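Local coordinates for putative poly(3-hydroxybutyrate) depolymerase LpqC (Bordetella parapertussis 12822, PDB 3D0K), which is probably a serine hydrolase of the alpha/beta-hydrolase fold that cleaves ester bonds, perhaps those of poly(3-hydroxybutyrate), at residues A[58-66]-A[94-102]. Sequence-based numbering, arbitrary orientation.
Sequences VVQHGVLRN and IWPGVESYN. With SO4 (sulfate ion), chain I.
Tyr101, whose CG lies opposite the backbone N (chi1 178°), and His61, with CG between N and the carbonyl carbon (chi1 54°), turn their rings to the same spot just beyond strand 56-60 of an alpha/beta-hydrolase fold. Here the chain leaves the central sheet in a type I turn from Gly62 to Arg65, and the loop before and after the short helical turn 97-100 packs against it. The case illustrates how buried side chains can hold a loop through backbone carbonyls. Tyr101 OH donates to His61 O at 2.7 Å, slightly tilted from the carbonyl plane. His61 CE1 comes in over one face of the Tyr101 ring, offset toward its rim, 3.2 Å from Tyr101 CZ; the two ring planes meet obliquely, 38° apart. His61 ND1 donates to Gly62 O at 3.0 Å, and NE2 accepts from the Phe90 backbone N-H, so both nitrogens help fix the ring's rotation. One face of the imidazole also lies against Arg65 CA.

Arg65 carries its guanidinium past Tyr101 in the opposite direction, with Tyr101 CB over the centre of one face. Through Arg65, the start of segment 94-102 is bound to the turn that follows the strand, beside a probable Ser148-His271-Asp216 triad and its nucleophile elbow. At the edge of the contact, Val98 N donates at 2.7 Å to O2 of a sulfate, probably from the crystallisation liquor. Deeper in, Trp95 O lies in the guanidinium plane and receives both Arg65 NH1, at 2.9 Å, and Arg65 NH2, at 2.8 Å; Phe90 O is a further acceptor for NH2.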
# COMPACT_ATOMS: atom_id res chain seq x y z
N VAL A 58 5.05 2.09 -6.18
CA VAL A 58 3.97 1.09 -6.30
C VAL A 58 2.75 1.81 -5.65
O VAL A 58 2.86 2.29 -4.54
CB VAL A 58 4.32 -0.19 -5.59
CG1 VAL A 58 3.17 -1.21 -5.64
CG2 VAL A 58 5.62 -0.85 -6.22
N VAL A 59 1.64 1.88 -6.36
CA VAL A 59 0.45 2.60 -5.85
C VAL A 59 -0.69 1.62 -5.70
O VAL A 59 -1.08 0.99 -6.70
CB VAL A 59 0.08 3.74 -6.83
CG1 VAL A 59 -1.22 4.38 -6.45
CG2 VAL A 59 1.20 4.78 -6.91
N GLN A 60 -1.27 1.50 -4.50
CA GLN A 60 -2.42 0.59 -4.33
C GLN A 60 -3.76 1.31 -4.19
O GLN A 60 -3.90 2.13 -3.31
CB GLN A 60 -2.22 -0.34 -3.15
CG GLN A 60 -1.03 -1.31 -3.32
CD GLN A 60 -1.28 -2.29 -4.47
OE1 GLN A 60 -2.45 -2.59 -4.83
NE2 GLN A 60 -0.20 -2.81 -5.04
N HIS A 61 -4.70 0.94 -5.05
CA HIS A 61 -6.04 1.59 -5.19
C HIS A 61 -6.90 1.32 -3.96
O HIS A 61 -6.59 0.44 -3.16
CB HIS A 61 -6.75 1.05 -6.47
CG HIS A 61 -6.84 -0.46 -6.56
ND1 HIS A 61 -7.47 -1.24 -5.60
CD2 HIS A 61 -6.38 -1.33 -7.50
CE1 HIS A 61 -7.39 -2.52 -5.95
NE2 HIS A 61 -6.75 -2.59 -7.11
N GLY A 62 -7.99 2.07 -3.78
CA GLY A 62 -8.88 1.72 -2.68
C GLY A 62 -9.96 0.72 -3.11
O GLY A 62 -9.73 -0.14 -3.99
N VAL A 63 -11.14 0.89 -2.53
CA VAL A 63 -12.23 -0.10 -2.59
C VAL A 63 -12.83 -0.23 -4.00
O VAL A 63 -13.25 -1.33 -4.41
CB VAL A 63 -13.32 0.21 -1.49
CG1 VAL A 63 -14.10 1.49 -1.81
CG2 VAL A 63 -14.25 -1.02 -1.28
N LEU A 64 -12.80 0.88 -4.75
CA LEU A 64 -13.34 0.90 -6.12
C LEU A 64 -12.52 0.07 -7.11
O LEU A 64 -13.00 -0.22 -8.21
CB LEU A 64 -13.43 2.35 -6.63
CG LEU A 64 -14.23 3.30 -5.71
CD1 LEU A 64 -14.14 4.74 -6.26
CD2 LEU A 64 -15.66 2.84 -5.60
N ARG A 65 -11.32 -0.35 -6.71
CA ARG A 65 -10.42 -1.15 -7.55
C ARG A 65 -10.03 -0.37 -8.83
O ARG A 65 -9.78 -0.96 -9.88
CB ARG A 65 -11.01 -2.54 -7.91
CG ARG A 65 -11.59 -3.36 -6.73
CD ARG A 65 -10.69 -3.53 -5.48
NE ARG A 65 -11.33 -4.46 -4.50
CZ ARG A 65 -11.39 -5.79 -4.63
NH1 ARG A 65 -11.97 -6.51 -3.67
NH2 ARG A 65 -10.86 -6.41 -5.71
N ASN A 66 -9.97 0.95 -8.71
CA ASN A 66 -9.70 1.84 -9.84
C ASN A 66 -8.20 2.12 -9.97
O ASN A 66 -7.73 3.26 -9.81
CB ASN A 66 -10.56 3.13 -9.72
CG ASN A 66 -10.35 3.89 -8.37
OD1 ASN A 66 -10.03 3.31 -7.31
ND2 ASN A 66 -10.50 5.21 -8.43
N ILE A 94 -12.22 -10.81 -10.27
CA ILE A 94 -11.25 -11.90 -10.01
C ILE A 94 -10.77 -11.96 -8.54
O ILE A 94 -10.35 -13.04 -8.05
CB ILE A 94 -10.04 -11.79 -10.97
CG1 ILE A 94 -10.54 -11.79 -12.41
CG2 ILE A 94 -9.00 -12.89 -10.73
CD1 ILE A 94 -9.51 -11.41 -13.45
N TRP A 95 -10.82 -10.82 -7.86
CA TRP A 95 -10.38 -10.71 -6.46
C TRP A 95 -11.51 -10.14 -5.60
O TRP A 95 -11.42 -9.03 -5.07
CB TRP A 95 -9.15 -9.81 -6.38
CG TRP A 95 -8.02 -10.33 -7.19
CD1 TRP A 95 -7.83 -10.14 -8.54
CD2 TRP A 95 -6.92 -11.12 -6.73
NE1 TRP A 95 -6.67 -10.77 -8.94
CE2 TRP A 95 -6.08 -11.37 -7.86
CE3 TRP A 95 -6.55 -11.63 -5.47
CZ2 TRP A 95 -4.89 -12.11 -7.77
CZ3 TRP A 95 -5.37 -12.38 -5.38
CH2 TRP A 95 -4.56 -12.62 -6.53
N PRO A 96 -12.61 -10.90 -5.45
CA PRO A 96 -13.81 -10.32 -4.84
C PRO A 96 -13.70 -10.05 -3.32
O PRO A 96 -13.10 -10.83 -2.57
CB PRO A 96 -14.90 -11.37 -5.14
CG PRO A 96 -14.13 -12.65 -5.21
CD PRO A 96 -12.81 -12.33 -5.82
N GLY A 97 -14.28 -8.93 -2.88
CA GLY A 97 -14.45 -8.63 -1.46
C GLY A 97 -13.17 -8.16 -0.77
O GLY A 97 -12.05 -8.29 -1.30
N VAL A 98 -13.34 -7.64 0.43
CA VAL A 98 -12.21 -7.33 1.29
C VAL A 98 -11.35 -8.60 1.57
O VAL A 98 -10.17 -8.48 1.85
CB VAL A 98 -12.65 -6.65 2.62
CG1 VAL A 98 -13.42 -5.33 2.33
CG2 VAL A 98 -13.46 -7.61 3.51
N GLU A 99 -11.95 -9.80 1.48
CA GLU A 99 -11.20 -11.04 1.75
C GLU A 99 -10.02 -11.22 0.79
O GLU A 99 -8.94 -11.69 1.21
CB GLU A 99 -12.13 -12.29 1.75
CG GLU A 99 -13.13 -12.27 2.94
CD GLU A 99 -14.41 -11.44 2.67
OE1 GLU A 99 -15.32 -11.53 3.53
OE2 GLU A 99 -14.56 -10.75 1.61
N SER A 100 -10.19 -10.83 -0.48
CA SER A 100 -9.18 -11.11 -1.49
C SER A 100 -8.19 -9.98 -1.65
O SER A 100 -7.05 -10.22 -2.09
CB SER A 100 -9.82 -11.35 -2.88
OG SER A 100 -10.86 -12.33 -2.82
N TYR A 101 -8.65 -8.76 -1.41
CA TYR A 101 -7.78 -7.63 -1.64
C TYR A 101 -7.26 -7.06 -0.29
O TYR A 101 -6.13 -7.34 0.07
CB TYR A 101 -8.49 -6.53 -2.48
CG TYR A 101 -7.60 -5.28 -2.68
CD1 TYR A 101 -6.32 -5.41 -3.23
CD2 TYR A 101 -8.08 -3.99 -2.36
CE1 TYR A 101 -5.52 -4.29 -3.45
CE2 TYR A 101 -7.25 -2.83 -2.56
CZ TYR A 101 -5.98 -3.02 -3.11
OH TYR A 101 -5.17 -1.90 -3.31
N ASN A 102 -8.08 -6.26 0.40
CA ASN A 102 -7.73 -5.75 1.74
C ASN A 102 -7.02 -6.77 2.66
O ASN A 102 -6.05 -6.41 3.36
CB ASN A 102 -8.96 -5.26 2.54
CG ASN A 102 -9.89 -4.34 1.81
OD1 ASN A 102 -10.49 -3.42 2.45
ND2 ASN A 102 -10.12 -4.58 0.52
S SO4 I . -16.96 -6.49 0.64
O1 SO4 I . -17.27 -5.66 1.82
O2 SO4 I . -16.02 -7.55 1.02
O3 SO4 I . -18.23 -7.03 0.14
O4 SO4 I . -16.38 -5.63 -0.40